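Local structure of pentatricopeptide repeat-containing protein 10, chloroplastic (4M59) at residues Asp38-Leu43 against Ala67-Ala72; Tyr151-Arg156 against Cys187-Leu192; Gly401-Ala406 against Asn430-Gln435; Thr424-Leu429 against Glu457-Leu462. The protein binds specific single-stranded RNA elements between chloroplast genes (atpH and psaJ regions), stabilising transcripts by blocking exonuclease decay from either direction. The protein carries 4 engineered substitutions. All coordinates share one frame; numbering follows the deposited sequence.

Contact 1: Asp38-Leu43 against Ala67-Ala72; sequences DITSLL and AADASA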
loop_
_atom_site.group_PDB
_atom_site.type_symbol
_atom_site.label_atom_id
_atom_site.label_comp_id
_atom_site.label_asym_id
_atom_site.label_seq_id
_atom_site.Cartn_x
_atom_site.Cartn_y
_atom_site.Cartn_z
ATOM N N ASP A 38 8.183 -51.089 -12.537
ATOM C CA ASP A 38 7.113 -50.801 -11.589
ATOM C C ASP A 38 6.804 -49.314 -11.613
ATOM O O ASP A 38 7.413 -48.535 -10.881
ATOM C CB ASP A 38 7.506 -51.236 -10.178
ATOM C CG ASP A 38 6.369 -51.093 -9.189
ATOM O OD1 ASP A 38 5.262 -50.700 -9.611
ATOM O OD2 ASP A 38 6.576 -51.380 -7.993
ATOM N N ILE A 39 5.856 -48.926 -12.457
ATOM C CA ILE A 39 5.475 -47.524 -12.600
ATOM C C ILE A 39 5.337 -46.842 -11.247
ATOM O O ILE A 39 6.067 -45.898 -10.944
ATOM C CB ILE A 39 4.159 -47.379 -13.384
ATOM C CG1 ILE A 39 4.288 -48.033 -14.758
ATOM C CG2 ILE A 39 3.782 -45.911 -13.523
ATOM C CD1 ILE A 39 5.427 -47.487 -15.591
ATOM N N THR A 40 4.406 -47.321 -10.430
ATOM C CA THR A 40 4.207 -46.766 -9.101
ATOM C C THR A 40 5.547 -46.653 -8.378
ATOM O O THR A 40 5.759 -45.737 -7.583
ATOM C CB THR A 40 3.249 -47.630 -8.262
ATOM O OG1 THR A 40 2.086 -47.942 -9.038
ATOM C CG2 THR A 40 2.824 -46.883 -7.006
ATOM N N SER A 41 6.446 -47.586 -8.666
ATOM C CA SER A 41 7.780 -47.574 -8.078
ATOM C C SER A 41 8.556 -46.348 -8.549
ATOM O O SER A 41 9.163 -45.640 -7.749
ATOM C CB SER A 41 8.540 -48.849 -8.443
ATOM O OG SER A 41 8.917 -49.568 -7.285
ATOM N N LEU A 42 8.526 -46.105 -9.855
ATOM C CA LEU A 42 9.194 -44.945 -10.430
ATOM C C LEU A 42 8.636 -43.666 -9.828
ATOM O O LEU A 42 9.374 -42.722 -9.554
ATOM C CB LEU A 42 9.023 -44.930 -11.948
ATOM C CG LEU A 42 9.715 -46.045 -12.728
ATOM C CD1 LEU A 42 9.641 -45.775 -14.224
ATOM C CD2 LEU A 42 11.158 -46.191 -12.278
ATOM N N LEU A 43 7.321 -43.646 -9.630
ATOM C CA LEU A 43 6.648 -42.488 -9.060
ATOM C C LEU A 43 7.169 -42.181 -7.659
ATOM O O LEU A 43 7.487 -41.036 -7.341
ATOM C CB LEU A 43 5.138 -42.711 -9.025
ATOM C CG LEU A 43 4.464 -42.972 -10.374
ATOM C CD1 LEU A 43 2.992 -42.596 -10.311
ATOM C CD2 LEU A 43 5.168 -42.208 -11.484
ATOM N N ALA A 67 -0.612 -48.121 -18.860
ATOM C CA ALA A 67 0.277 -48.802 -17.942
ATOM C C ALA A 67 0.176 -48.290 -16.517
ATOM O O ALA A 67 0.886 -48.748 -15.627
ATOM C CB ALA A 67 1.680 -48.683 -18.426
ATOM N N ALA A 68 -0.722 -47.343 -16.307
ATOM C CA ALA A 68 -0.921 -46.761 -15.005
ATOM C C ALA A 68 -2.155 -47.348 -14.358
ATOM O O ALA A 68 -3.228 -47.310 -14.923
ATOM C CB ALA A 68 -1.063 -45.278 -15.135
ATOM N N ASP A 69 -1.991 -47.900 -13.172
ATOM C CA ASP A 69 -3.142 -48.325 -12.407
ATOM C C ASP A 69 -3.475 -47.312 -11.330
ATOM O O ASP A 69 -2.730 -46.372 -11.086
ATOM C CB ASP A 69 -2.962 -49.727 -11.817
ATOM C CG ASP A 69 -1.734 -49.852 -10.936
ATOM O OD1 ASP A 69 -0.811 -49.032 -11.067
ATOM O OD2 ASP A 69 -1.681 -50.791 -10.113
ATOM N N ALA A 70 -4.614 -47.522 -10.701
ATOM C CA ALA A 70 -5.115 -46.640 -9.678
ATOM C C ALA A 70 -4.103 -46.428 -8.585
ATOM O O ALA A 70 -4.017 -45.354 -8.026
ATOM C CB ALA A 70 -6.349 -47.213 -9.106
ATOM N N SER A 71 -3.333 -47.466 -8.283
ATOM C CA SER A 71 -2.319 -47.393 -7.238
ATOM C C SER A 71 -1.281 -46.319 -7.545
ATOM O O SER A 71 -0.693 -45.731 -6.636
ATOM C CB SER A 71 -1.631 -48.751 -7.062
ATOM O OG SER A 71 -1.844 -49.260 -5.757
ATOM N N ALA A 72 -1.059 -46.065 -8.832
ATOM C CA ALA A 72 -0.100 -45.079 -9.252
ATOM C C ALA A 72 -0.653 -43.678 -9.115
ATOM O O ALA A 72 0.009 -42.788 -8.613
ATOM C CB ALA A 72 0.282 -45.334 -10.666
#

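Contact 2: Tyr151-Arg156 against Cys187-Leu192; sequences YGRMGR and CSRDGL. Engineered in segment 187-192: S188 (natural residue Cys). With nucleotides of chain D.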
loop_
_atom_site.group_PDB
_atom_site.type_symbol
_atom_site.label_atom_id
_atom_site.label_comp_id
_atom_site.label_asym_id
_atom_site.label_seq_id
_atom_site.Cartn_x
_atom_site.Cartn_y
_atom_site.Cartn_z
ATOM N N TYR A 151 -20.559 -27.530 1.061
ATOM C CA TYR A 151 -21.940 -27.128 1.273
ATOM C C TYR A 151 -21.981 -25.715 1.839
ATOM O O TYR A 151 -22.892 -24.946 1.542
ATOM C CB TYR A 151 -22.627 -28.086 2.250
ATOM C CG TYR A 151 -23.166 -29.348 1.617
ATOM C CD1 TYR A 151 -23.720 -29.331 0.349
ATOM C CD2 TYR A 151 -23.121 -30.553 2.301
ATOM C CE1 TYR A 151 -24.212 -30.486 -0.226
ATOM C CE2 TYR A 151 -23.612 -31.711 1.731
ATOM C CZ TYR A 151 -24.158 -31.675 0.470
ATOM O OH TYR A 151 -24.648 -32.826 -0.098
ATOM N N GLY A 152 -20.988 -25.388 2.655
ATOM C CA GLY A 152 -20.964 -24.125 3.355
ATOM C C GLY A 152 -20.542 -22.929 2.546
ATOM O O GLY A 152 -20.646 -21.808 3.001
ATOM N N ARG A 153 -20.032 -23.177 1.344
ATOM C CA ARG A 153 -19.523 -22.102 0.503
ATOM C C ARG A 153 -20.398 -21.887 -0.724
ATOM O O ARG A 153 -20.125 -21.024 -1.553
ATOM C CB ARG A 153 -18.084 -22.395 0.072
ATOM C CG ARG A 153 -17.225 -23.015 1.162
ATOM C CD ARG A 153 -15.750 -22.740 0.924
ATOM N NE ARG A 153 -14.926 -23.177 2.048
ATOM C CZ ARG A 153 -14.132 -22.374 2.748
ATOM N NH1 ARG A 153 -14.055 -21.089 2.444
ATOM N NH2 ARG A 153 -13.419 -22.861 3.752
ATOM N N MET A 154 -21.461 -22.680 -0.829
ATOM C CA MET A 154 -22.367 -22.578 -1.947
ATOM C C MET A 154 -23.512 -21.671 -1.592
ATOM O O MET A 154 -23.915 -20.830 -2.382
ATOM C CB MET A 154 -22.912 -23.952 -2.310
ATOM C CG MET A 154 -21.866 -24.915 -2.778
ATOM S SD MET A 154 -22.399 -26.620 -2.783
ATOM C CE MET A 154 -23.465 -26.603 -4.194
ATOM N N GLY A 155 -24.031 -21.845 -0.392
ATOM C CA GLY A 155 -25.177 -21.082 0.037
ATOM C C GLY A 155 -26.428 -21.925 -0.038
ATOM O O GLY A 155 -26.490 -22.870 -0.803
ATOM N N ARG A 156 -27.415 -21.569 0.768
ATOM C CA ARG A 156 -28.671 -22.289 0.817
ATOM C C ARG A 156 -28.469 -23.783 0.942
ATOM O O ARG A 156 -29.102 -24.552 0.239
ATOM C CB ARG A 156 -29.496 -21.990 -0.425
ATOM C CG ARG A 156 -30.045 -20.589 -0.473
ATOM C CD ARG A 156 -30.909 -20.379 -1.698
ATOM N NE ARG A 156 -31.498 -19.046 -1.714
ATOM C CZ ARG A 156 -30.843 -17.949 -2.070
ATOM N NH1 ARG A 156 -29.574 -18.011 -2.434
ATOM N NH2 ARG A 156 -31.460 -16.786 -2.054
ATOM N N CYS A 187 -22.859 -21.549 8.639
ATOM C CA CYS A 187 -23.999 -20.789 9.109
ATOM C C CYS A 187 -23.654 -19.323 9.169
ATOM O O CYS A 187 -24.523 -18.472 9.109
ATOM C CB CYS A 187 -24.422 -21.274 10.485
ATOM S SG CYS A 187 -24.930 -22.971 10.542
ATOM N N SER A 188 -22.361 -19.036 9.267
ATOM C CA SER A 188 -21.883 -17.663 9.287
ATOM C C SER A 188 -21.924 -17.048 7.892
ATOM O O SER A 188 -22.016 -15.830 7.746
ATOM C CB SER A 188 -20.458 -17.597 9.846
ATOM O OG SER A 188 -19.857 -16.347 9.562
ATOM N N ARG A 189 -21.858 -17.892 6.866
ATOM C CA ARG A 189 -21.866 -17.406 5.502
ATOM C C ARG A 189 -23.244 -17.302 4.888
ATOM O O ARG A 189 -23.369 -17.187 3.678
ATOM C CB ARG A 189 -21.010 -18.306 4.630
ATOM C CG ARG A 189 -19.593 -18.438 5.097
ATOM C CD ARG A 189 -18.766 -19.214 4.100
ATOM N NE ARG A 189 -17.406 -19.407 4.586
ATOM C CZ ARG A 189 -16.965 -20.536 5.115
ATOM N NH1 ARG A 189 -17.768 -21.575 5.219
ATOM N NH2 ARG A 189 -15.723 -20.619 5.540
ATOM N N ASP A 190 -24.285 -17.345 5.705
ATOM C CA ASP A 190 -25.635 -17.230 5.183
ATOM C C ASP A 190 -26.502 -16.369 6.074
ATOM O O ASP A 190 -27.504 -15.824 5.628
ATOM C CB ASP A 190 -26.268 -18.601 5.004
ATOM C CG ASP A 190 -27.549 -18.545 4.204
ATOM O OD1 ASP A 190 -28.612 -18.277 4.796
ATOM O OD2 ASP A 190 -27.501 -18.764 2.984
ATOM N N GLY A 191 -26.105 -16.243 7.331
ATOM C CA GLY A 191 -26.859 -15.475 8.296
ATOM C C GLY A 191 -27.716 -16.384 9.143
ATOM O O GLY A 191 -28.745 -15.982 9.661
ATOM N N LEU A 192 -27.289 -17.626 9.271
ATOM C CA LEU A 192 -28.019 -18.600 10.027
ATOM C C LEU A 192 -27.620 -18.573 11.439
ATOM O O LEU A 192 -27.073 -19.507 11.935
ATOM C CB LEU A 192 -27.706 -19.951 9.508
ATOM C CG LEU A 192 -28.036 -20.148 8.052
ATOM C CD1 LEU A 192 -27.534 -21.463 7.634
ATOM C CD2 LEU A 192 -29.489 -20.121 7.907
ATOM P P U D 4 -12.016 -21.716 7.201
ATOM O OP1 U D 4 -12.780 -20.885 6.239
ATOM O OP2 U D 4 -10.538 -21.778 7.066
ATOM O "O5'" U D 4 -12.357 -21.235 8.675
ATOM C "C5'" U D 4 -13.662 -20.805 9.017
ATOM C "C4'" U D 4 -13.660 -19.984 10.282
ATOM O "O4'" U D 4 -13.011 -20.752 11.333
ATOM C "C3'" U D 4 -12.886 -18.672 10.249
ATOM O "O3'" U D 4 -13.632 -17.599 9.702
ATOM C "C2'" U D 4 -12.521 -18.459 11.711
ATOM O "O2'" U D 4 -13.634 -17.953 12.432
ATOM C "C1'" U D 4 -12.266 -19.892 12.172
ATOM N N1 U D 4 -10.831 -20.262 12.095
ATOM C C2 U D 4 -10.021 -19.894 13.148
ATOM O O2 U D 4 -10.431 -19.279 14.113
ATOM N N3 U D 4 -8.700 -20.254 13.037
ATOM C C4 U D 4 -8.119 -20.943 11.998
ATOM O O4 U D 4 -6.916 -21.196 12.042
ATOM C C5 U D 4 -9.024 -21.300 10.945
ATOM C C6 U D 4 -10.315 -20.959 11.029
#

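Contact 3: Gly401-Ala406 against Asn430-Gln435; sequences GSRTNA and NVLSRQ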
loop_
_atom_site.group_PDB
_atom_site.type_symbol
_atom_site.label_atom_id
_atom_site.label_comp_id
_atom_site.label_asym_id
_atom_site.label_seq_id
_atom_site.Cartn_x
_atom_site.Cartn_y
_atom_site.Cartn_z
ATOM N N GLY A 401 10.711 18.903 4.240
ATOM C CA GLY A 401 11.152 19.923 3.326
ATOM C C GLY A 401 11.974 20.980 4.000
ATOM O O GLY A 401 12.194 22.039 3.445
ATOM N N SER A 402 12.438 20.697 5.203
ATOM C CA SER A 402 13.272 21.660 5.882
ATOM C C SER A 402 14.662 21.581 5.339
ATOM O O SER A 402 15.548 21.073 5.995
ATOM C CB SER A 402 13.312 21.413 7.370
ATOM O OG SER A 402 14.115 22.396 7.989
ATOM N N ARG A 403 14.839 22.094 4.135
ATOM C CA ARG A 403 16.120 22.060 3.476
ATOM C C ARG A 403 17.185 22.604 4.374
ATOM O O ARG A 403 18.260 22.050 4.487
ATOM C CB ARG A 403 16.081 22.872 2.194
ATOM C CG ARG A 403 17.449 23.267 1.754
ATOM C CD ARG A 403 17.483 23.864 0.396
ATOM N NE ARG A 403 18.845 24.236 0.059
ATOM C CZ ARG A 403 19.228 24.663 -1.129
ATOM N NH1 ARG A 403 18.356 24.770 -2.108
ATOM N NH2 ARG A 403 20.493 24.977 -1.328
ATOM N N THR A 404 16.863 23.695 5.036
ATOM C CA THR A 404 17.812 24.377 5.874
ATOM C C THR A 404 18.350 23.483 6.972
ATOM O O THR A 404 19.544 23.470 7.229
ATOM C CB THR A 404 17.158 25.606 6.468
ATOM O OG1 THR A 404 16.691 26.432 5.405
ATOM C CG2 THR A 404 18.138 26.375 7.287
ATOM N N ASN A 405 17.471 22.718 7.603
ATOM C CA ASN A 405 17.866 21.895 8.734
ATOM C C ASN A 405 18.492 20.576 8.353
ATOM O O ASN A 405 19.290 20.029 9.092
ATOM C CB ASN A 405 16.681 21.665 9.647
ATOM C CG ASN A 405 16.350 22.860 10.467
ATOM O OD1 ASN A 405 17.219 23.465 11.075
ATOM N ND2 ASN A 405 15.089 23.219 10.483
ATOM N N ALA A 406 18.129 20.066 7.194
ATOM C CA ALA A 406 18.758 18.871 6.686
ATOM C C ALA A 406 20.239 19.108 6.483
ATOM O O ALA A 406 21.066 18.323 6.907
ATOM C CB ALA A 406 18.128 18.473 5.406
ATOM N N ASN A 430 16.396 14.797 -2.236
ATOM C CA ASN A 430 14.953 14.727 -2.194
ATOM C C ASN A 430 14.366 16.091 -1.961
ATOM O O ASN A 430 13.385 16.478 -2.587
ATOM C CB ASN A 430 14.490 13.793 -1.090
ATOM C CG ASN A 430 13.000 13.613 -1.080
ATOM O OD1 ASN A 430 12.349 13.692 -2.116
ATOM N ND2 ASN A 430 12.446 13.379 0.094
ATOM N N VAL A 431 14.976 16.818 -1.042
ATOM C CA VAL A 431 14.513 18.145 -0.709
ATOM C C VAL A 431 14.639 19.067 -1.889
ATOM O O VAL A 431 13.694 19.767 -2.241
ATOM C CB VAL A 431 15.346 18.743 0.373
ATOM C CG1 VAL A 431 14.560 19.805 1.064
ATOM C CG2 VAL A 431 15.751 17.684 1.331
ATOM N N LEU A 432 15.795 19.046 -2.505
ATOM C CA LEU A 432 16.037 19.923 -3.587
ATOM C C LEU A 432 15.075 19.624 -4.690
ATOM O O LEU A 432 14.703 20.496 -5.417
ATOM C CB LEU A 432 17.464 19.783 -4.036
ATOM C CG LEU A 432 18.523 20.163 -3.006
ATOM C CD1 LEU A 432 19.885 19.943 -3.510
ATOM C CD2 LEU A 432 18.418 21.556 -2.700
ATOM N N SER A 433 14.614 18.398 -4.772
ATOM C CA SER A 433 13.681 17.985 -5.804
ATOM C C SER A 433 12.371 18.713 -5.688
ATOM O O SER A 433 11.644 18.835 -6.656
ATOM C CB SER A 433 13.392 16.497 -5.684
ATOM O OG SER A 433 12.643 16.244 -4.511
ATOM N N ARG A 434 12.061 19.174 -4.492
ATOM C CA ARG A 434 10.818 19.884 -4.267
ATOM C C ARG A 434 10.994 21.340 -4.610
ATOM O O ARG A 434 10.037 22.020 -4.954
ATOM C CB ARG A 434 10.398 19.759 -2.810
ATOM N N GLN A 435 12.225 21.797 -4.513
ATOM C CA GLN A 435 12.568 23.174 -4.732
ATOM C C GLN A 435 13.007 23.433 -6.155
ATOM O O GLN A 435 12.934 24.536 -6.629
ATOM C CB GLN A 435 13.664 23.567 -3.775
ATOM C CG GLN A 435 13.207 23.765 -2.408
ATOM C CD GLN A 435 14.319 24.139 -1.553
ATOM O OE1 GLN A 435 15.452 23.980 -1.927
ATOM N NE2 GLN A 435 14.025 24.647 -0.397
#

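Contact 4: Thr424-Leu429 against Glu457-Leu462; sequences TYNALL and EQSYSL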
loop_
_atom_site.group_PDB
_atom_site.type_symbol
_atom_site.label_atom_id
_atom_site.label_comp_id
_atom_site.label_asym_id
_atom_site.label_seq_id
_atom_site.Cartn_x
_atom_site.Cartn_y
_atom_site.Cartn_z
ATOM N N THR A 424 22.480 9.208 2.414
ATOM C CA THR A 424 22.759 10.525 2.935
ATOM C C THR A 424 22.714 11.588 1.854
ATOM O O THR A 424 22.312 12.709 2.110
ATOM C CB THR A 424 24.136 10.548 3.563
ATOM O OG1 THR A 424 24.255 9.452 4.468
ATOM C CG2 THR A 424 24.348 11.828 4.300
ATOM N N TYR A 425 23.077 11.210 0.631
ATOM C CA TYR A 425 23.076 12.168 -0.440
ATOM C C TYR A 425 21.773 12.145 -1.135
ATOM O O TYR A 425 21.404 13.074 -1.795
ATOM C CB TYR A 425 24.170 11.864 -1.435
ATOM C CG TYR A 425 25.525 12.098 -0.899
ATOM C CD1 TYR A 425 26.039 13.343 -0.806
ATOM C CD2 TYR A 425 26.287 11.079 -0.500
ATOM C CE1 TYR A 425 27.261 13.546 -0.314
ATOM C CE2 TYR A 425 27.493 11.274 -0.003
ATOM C CZ TYR A 425 27.981 12.505 0.090
ATOM O OH TYR A 425 29.223 12.681 0.595
ATOM N N ASN A 426 21.059 11.073 -0.918
ATOM C CA ASN A 426 19.786 10.935 -1.538
ATOM C C ASN A 426 18.720 11.703 -0.806
ATOM O O ASN A 426 17.829 12.276 -1.406
ATOM C CB ASN A 426 19.438 9.470 -1.566
ATOM C CG ASN A 426 19.680 8.841 -2.892
ATOM O OD1 ASN A 426 19.827 9.512 -3.897
ATOM N ND2 ASN A 426 19.697 7.533 -2.909
ATOM N N ALA A 427 18.805 11.681 0.510
ATOM C CA ALA A 427 17.903 12.436 1.341
ATOM C C ALA A 427 17.977 13.876 0.898
ATOM O O ALA A 427 16.976 14.498 0.576
ATOM C CB ALA A 427 18.307 12.315 2.774
ATOM N N LEU A 428 19.195 14.384 0.853
ATOM C CA LEU A 428 19.434 15.747 0.465
ATOM C C LEU A 428 18.867 16.076 -0.899
ATOM O O LEU A 428 18.281 17.125 -1.088
ATOM C CB LEU A 428 20.926 16.027 0.488
ATOM C CG LEU A 428 21.617 15.881 1.831
ATOM C CD1 LEU A 428 23.077 16.153 1.677
ATOM C CD2 LEU A 428 21.027 16.846 2.783
ATOM N N LEU A 429 19.013 15.204 -1.854
ATOM C CA LEU A 429 18.491 15.533 -3.151
ATOM C C LEU A 429 16.985 15.505 -3.177
ATOM O O LEU A 429 16.365 16.085 -4.025
ATOM C CB LEU A 429 19.029 14.570 -4.194
ATOM C CG LEU A 429 20.500 14.602 -4.567
ATOM C CD1 LEU A 429 20.842 13.441 -5.398
ATOM C CD2 LEU A 429 20.717 15.789 -5.349
ATOM N N GLU A 457 19.191 4.791 -8.749
ATOM C CA GLU A 457 18.125 5.133 -9.653
ATOM C C GLU A 457 17.316 6.266 -9.090
ATOM O O GLU A 457 17.021 7.226 -9.780
ATOM C CB GLU A 457 17.232 3.925 -9.848
ATOM C CG GLU A 457 15.780 4.252 -10.014
ATOM C CD GLU A 457 14.931 3.022 -10.086
ATOM O OE1 GLU A 457 14.268 2.699 -9.086
ATOM O OE2 GLU A 457 14.934 2.370 -11.143
ATOM N N GLN A 458 16.951 6.144 -7.826
ATOM C CA GLN A 458 16.182 7.162 -7.148
ATOM C C GLN A 458 16.977 8.442 -7.174
ATOM O O GLN A 458 16.422 9.525 -7.292
ATOM C CB GLN A 458 15.888 6.738 -5.714
ATOM C CG GLN A 458 17.088 6.198 -4.951
ATOM C CD GLN A 458 17.466 4.771 -5.340
ATOM O OE1 GLN A 458 17.243 4.341 -6.466
ATOM N NE2 GLN A 458 18.064 4.044 -4.406
ATOM N N SER A 459 18.291 8.298 -7.087
ATOM C CA SER A 459 19.189 9.423 -7.203
ATOM C C SER A 459 18.998 10.090 -8.539
ATOM O O SER A 459 19.184 11.289 -8.668
ATOM C CB SER A 459 20.626 8.969 -7.077
ATOM O OG SER A 459 21.089 9.146 -5.762
ATOM N N TYR A 460 18.582 9.312 -9.524
ATOM C CA TYR A 460 18.416 9.833 -10.870
ATOM C C TYR A 460 17.009 10.346 -11.015
ATOM O O TYR A 460 16.724 11.201 -11.815
ATOM C CB TYR A 460 18.766 8.785 -11.952
ATOM C CG TYR A 460 20.218 8.778 -12.360
ATOM C CD1 TYR A 460 20.755 9.825 -13.029
ATOM C CD2 TYR A 460 21.043 7.730 -12.059
ATOM C CE1 TYR A 460 22.057 9.846 -13.372
ATOM C CE2 TYR A 460 22.359 7.744 -12.407
ATOM C CZ TYR A 460 22.861 8.809 -13.069
ATOM O OH TYR A 460 24.178 8.860 -13.450
ATOM N N SER A 461 16.127 9.832 -10.196
ATOM C CA SER A 461 14.749 10.261 -10.237
ATOM C C SER A 461 14.626 11.615 -9.565
ATOM O O SER A 461 13.975 12.528 -10.071
ATOM C CB SER A 461 13.877 9.236 -9.523
ATOM O OG SER A 461 12.575 9.192 -10.083
ATOM N N LEU A 462 15.266 11.731 -8.412
ATOM C CA LEU A 462 15.277 12.963 -7.648
ATOM C C LEU A 462 15.850 14.077 -8.481
ATOM O O LEU A 462 15.277 15.155 -8.579
ATOM C CB LEU A 462 16.151 12.794 -6.414
ATOM C CG LEU A 462 15.487 12.401 -5.106
ATOM C CD1 LEU A 462 14.440 11.356 -5.328
ATOM C CD2 LEU A 462 16.536 11.888 -4.165
#

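Contact 1: Asp38-Leu43 against Ala67-Ala72
I39, first residue of helix 39-47 after the N-cap D38, whose carboxylate takes the S41 hydroxyl and, weakly, the S41 backbone N-H, turns its CG1 onto the backbone carbonyl of A67, with I39 CG1 to A67 O at 3.6 Å; a chi1 of -57°, which sets CG1 beside the backbone N, gives it that direction. T40 is where the backbones come nearest, its CA lying 4.6 Å from A72 CA. Its two branches divide the work: OG1 rests on the methyl of A72 (T40 OG1 to A72 CB, 3.6 Å), while CG2 lies by the S71 carbonyl (T40 CG2 to S71 O, 3.7 Å). T40 OG1 also comes within 3.7 Å of D69 OD1, without a hydrogen bond. A70, S71 and A72 are small, consistent with the close approach of the two helices in this PPR alpha-solenoid: helix 39-47 packs directly on the start of helix 70-82, inside the predicted first repeat, while helix 52-65, which links them in sequence, covers L43. Replacing T40 with an alanine would probably leave the A72 methyl and the S71 carbonyl without their covering branches, opening a gap at this close approach. L43, one turn on, lays CD1 over the A72 carbonyl (L43 CD1 to A72 O, 3.4 Å) and near its methyl (L43 CD1 to A72 CB, 3.9 Å), with L58, L59 and V76 packed around it.

Contact 2: Tyr151-Arg156 against Cys187-Leu192
R153 and R189 bring their guanidinium groups together beside one phosphate of the bound RNA, that of U4 in chain D. The polar contacts converge on a single oxygen: R153 NH2 donates a hydrogen bond to U4 OP1 (3.2 Å, N-H...O angle 142°), and R189 NH2 approaches U4 OP1 to 3.0 Å at the edge of its guanidinium, in the plane of the group. R189 has CG beside its backbone N (chi1 -57°) and is extended from there, which carries NH2 to the phosphate. The two guanidinium groups also meet each other: R189 NH2 sits over one face of R153's, displaced toward the rim and 3.5 Å from R153 NH1, with the planes 32° apart. R153 NE forms a salt bridge with D149, which probably limits how the group can turn. Side-chain packing on a backbone carbonyl makes up the rest, with R189 CD to G152 O at 3.4 Å. Farther along, D190 OD2 comes only within 3.6 Å of R156 N, without a hydrogen bond. The loops joined here belong to predicted repeats 3 and 4. Since both arginines address a phosphate oxygen and not the base, this pair probably contributes affinity irrespective of nucleotide identity, the shared anion offsetting their positive charges.

Contact 3: Gly401-Ala406 against Asn430-Gln435
R403 and Q435 cross at about a right angle, the arginine reaching from the start of helix 403-413 to the last residue of helix 422-435. CG of R403 stands opposite its backbone N (chi1 160°), and the chain beyond is extended, which carries the guanidinium across to the end of helix 422-435. There R403 NH1 donates to Q435 OE1 over 3.0 Å in an almost straight bond (172°), with the acceptor lying in the guanidinium plane. The amide is not coplanar with that group, the two planes being 41° apart, and the aliphatic part of the arginine also presses on it, R403 CD lying 3.1 Å from Q435 OE1. L432 comes from another direction: its CD2 covers one guanidinium face toward the rim, 3.3 Å from R403 NH1. Nearer the backbone, V431 CG1 packs against R403 CB at 3.6 Å and lies 4.0 Å from G401 O, where the chain turns between helices. The second subunit also touches here: its Q85 packs on Q435 and its D87 hydrogen-bonds T404 OG1. R403 NH1 also makes a salt bridge to D437, just beyond the helix end. One nitrogen thus serves a neutral amide and a carboxylate; with a leucine methyl over one face, this probably holds the guanidinium in one rotation and balances its charge at the junction of predicted repeats 10 and 11.

Contact 4: Thr424-Leu429 against Glu457-Leu462
L462 sets its CG at a chi1 of -95°, well off a staggered position, and this together with chi2 directs its CD2 at the facing helix; Q458 holds CG between its backbone N and carbonyl carbon (chi1 47°) and bends at the next bond, which lays that CG beside the N426 amide. L462 and N426 carry most of the contact. L462 CD2 lies 3.1 Å from N426 O, a tight approach which, with the eclipsed-leaning torsion, is consistent with some strain, and the same methyl meets L429 CB at 3.7 Å. Its CG lies near the L429 carbonyl as well (L462 CG to L429 O, 3.9 Å). With an alanine at L462, the N426 carbonyl and L429 CB would probably lose the methyl packed against them, leaving a gap between the two helices. N426 ND2 lies against the aliphatic part of Q458, 3.6 Å from Q458 CG, and the two side chains cross at roughly a right angle. N426 OD1 and S459 OG are modelled too close together, so their relationship is doubtful. L429 extends the apolar layer onto A441 and I444 of helix 438-449, while Y524 of the second subunit packs on Q458. The local axes of 424-429 and 458-462 run 9.5 Å apart at 21° to parallel, with helix 438-449 between them in sequence. Near-parallel helices in consecutive predicted repeats, 11 and 12, are consistent with the stacking of helical-hairpin repeats that builds the PPR superhelix.

Overall arrangement
Contacts 3 and 4 are neighbours, their centres 11 Å apart, and share helix 422-435: contact 4 uses its earlier residues to meet helix 458-468, contact 3 its end to meet helix 403-413. They touch where L462 packs on N430 and S433, so the two interfaces are continuous through helix 422-435, their segments alternating along the chain. Contact 3 is buried and mixes an arginine-to-amide hydrogen bond with apolar cover; contact 4, partly buried, rests on leucine packing with an asparagine beside it. Contact 1, about 61 Å from contact 4 between centres, is also partly buried but relies on small residues and backbone carbonyls. Contact 2 differs most, a surface pairing of loops whose arginines face RNA phosphate.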